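Local coordinates for glycoside hydrolase family 88 protein (Bacteroides vulgatus, PDB 4Q88) that is probably a hydrolase of glycoside hydrolase family 88, although its own substrate and activity are not established, at residues 242-247 with 294-299. Numbering follows the deposited sequence. Where two conformers were deposited one is given.
Sequences TMAKSI and DIYSPI
The ring of Tyr296 meets the backbone of Ala244 and Lys245 obliquely. One of its faces carries CG2 of Ile295, the preceding residue on its own helix, which sits 3.7 Å above the ring plane and towards the rim. The outer end of the ring does the touching. CE1 of Tyr296 comes to 3.7 Å from the carbonyl O of Ala244. CZ of Tyr296 packs on the methyl CB of Ala244 at 4.1 Å. The hydroxyl reaches furthest: OH of Tyr296 lies 3.4 Å from CA of Lys245, with CB of Lys245 a little further off. The backbone N of Lys245 is also near this oxygen, but the angle is poor and no hydrogen bond forms. CG of Tyr296 stands anti to its carbonyl carbon (chi1 -67°), and the ring extends across to helix 233-249. Lys245 takes part through its backbone and CB, at the base of its side chain. Its CG is anti to the backbone N (chi1 -172°), and the extended chain carries the amine away from 294-299. Between 242-247 and 294-299 the contact thus runs through one aromatic side chain, with Ala244 and Tyr296 nearest at 8.6 Å between their CA atoms. Leu291 touches both side chains. Helix 272-287 adds Phe282 against Ala244 and Ile286 against Tyr296. A serine in place of Tyr296 would probably leave a gap beside Ala244 and uncover the backbone at Lys245. No hydrogen bond or salt bridge crosses between 242-247 and 294-299. The contact is helix-to-helix packing in a mainly helical fold, held by van der Waals contact of a buried tyrosine on alanine and main-chain atoms, so it depends on shape rather than on charge.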
# COMPACT_ATOMS: atom_id res chain seq x y z
N THR A 242 -6.40 16.41 -1.25
CA THR A 242 -7.11 16.64 0.03
C THR A 242 -6.60 15.77 1.15
O THR A 242 -6.41 16.24 2.28
CB THR A 242 -8.58 16.37 -0.17
OG1 THR A 242 -9.09 17.21 -1.22
CG2 THR A 242 -9.36 16.61 1.09
N MSE A 243 -6.35 14.48 0.86
CA MSE A 243 -5.77 13.63 1.87
C MSE A 243 -4.40 14.10 2.28
O MSE A 243 -4.04 14.08 3.45
CB MSE A 243 -5.62 12.16 1.39
CG MSE A 243 -6.94 11.49 1.09
SE MSE A 243 -6.59 9.57 0.81
CE MSE A 243 -6.09 9.07 2.65
N ALA A 244 -3.62 14.60 1.32
CA ALA A 244 -2.28 15.09 1.65
C ALA A 244 -2.33 16.19 2.71
O ALA A 244 -1.54 16.20 3.68
CB ALA A 244 -1.56 15.62 0.38
N LYS A 245 -3.26 17.10 2.53
CA LYS A 245 -3.41 18.19 3.44
C LYS A 245 -3.87 17.66 4.86
O LYS A 245 -3.33 18.11 5.92
CB LYS A 245 -4.40 19.18 2.90
CG LYS A 245 -4.46 20.44 3.73
CD LYS A 245 -5.20 21.57 3.01
CE LYS A 245 -5.10 22.84 3.84
NZ LYS A 245 -6.00 23.90 3.29
N SER A 246 -4.86 16.77 4.88
CA SER A 246 -5.35 16.24 6.16
C SER A 246 -4.30 15.41 6.90
O SER A 246 -4.16 15.44 8.18
CB SER A 246 -6.61 15.44 5.91
OG SER A 246 -7.58 16.29 5.34
N ILE A 247 -3.58 14.62 6.12
CA ILE A 247 -2.50 13.80 6.70
C ILE A 247 -1.39 14.73 7.24
O ILE A 247 -0.88 14.54 8.35
CB ILE A 247 -1.97 12.79 5.68
CG1 ILE A 247 -3.04 11.76 5.31
CG2 ILE A 247 -0.70 12.16 6.19
CD1 ILE A 247 -2.71 11.02 4.01
N ASP A 294 7.22 23.39 -1.58
CA ASP A 294 7.56 24.19 -0.43
C ASP A 294 6.67 23.83 0.77
O ASP A 294 7.15 23.76 1.89
CB ASP A 294 7.43 25.67 -0.78
CG ASP A 294 8.47 26.13 -1.80
OD1 ASP A 294 9.61 25.60 -1.80
OD2 ASP A 294 8.13 27.02 -2.60
N ILE A 295 5.40 23.56 0.52
CA ILE A 295 4.47 23.20 1.59
C ILE A 295 4.79 21.81 2.15
O ILE A 295 4.87 21.62 3.36
CB ILE A 295 3.02 23.25 1.10
CG1 ILE A 295 2.63 24.71 0.86
CG2 ILE A 295 2.08 22.56 2.11
CD1 ILE A 295 1.30 24.87 0.15
N TYR A 296 5.01 20.85 1.28
CA TYR A 296 5.14 19.46 1.72
C TYR A 296 6.55 18.99 1.96
O TYR A 296 6.72 17.95 2.56
CB TYR A 296 4.40 18.50 0.80
CG TYR A 296 2.91 18.73 0.90
CD1 TYR A 296 2.20 18.26 1.99
CD2 TYR A 296 2.24 19.46 -0.04
CE1 TYR A 296 0.85 18.53 2.14
CE2 TYR A 296 0.89 19.71 0.07
CZ TYR A 296 0.20 19.24 1.19
OH TYR A 296 -1.13 19.48 1.27
N SER A 297 7.57 19.72 1.48
CA SER A 297 8.97 19.25 1.70
C SER A 297 9.33 19.19 3.23
O SER A 297 9.92 18.24 3.66
CB SER A 297 10.00 19.96 0.77
OG SER A 297 9.84 19.64 -0.64
N PRO A 298 8.87 20.11 4.08
CA PRO A 298 9.09 19.97 5.53
C PRO A 298 8.45 18.71 6.18
O PRO A 298 8.99 18.12 7.13
CB PRO A 298 8.44 21.22 6.11
CG PRO A 298 8.39 22.18 4.98
CD PRO A 298 8.24 21.39 3.73
N ILE A 299 7.29 18.34 5.67
CA ILE A 299 6.60 17.13 6.16
C ILE A 299 7.46 15.90 5.81
O ILE A 299 7.68 15.00 6.65
CB ILE A 299 5.20 17.00 5.49
CG1 ILE A 299 4.38 18.24 5.73
CG2 ILE A 299 4.47 15.73 5.92
CD1 ILE A 299 4.07 18.59 7.16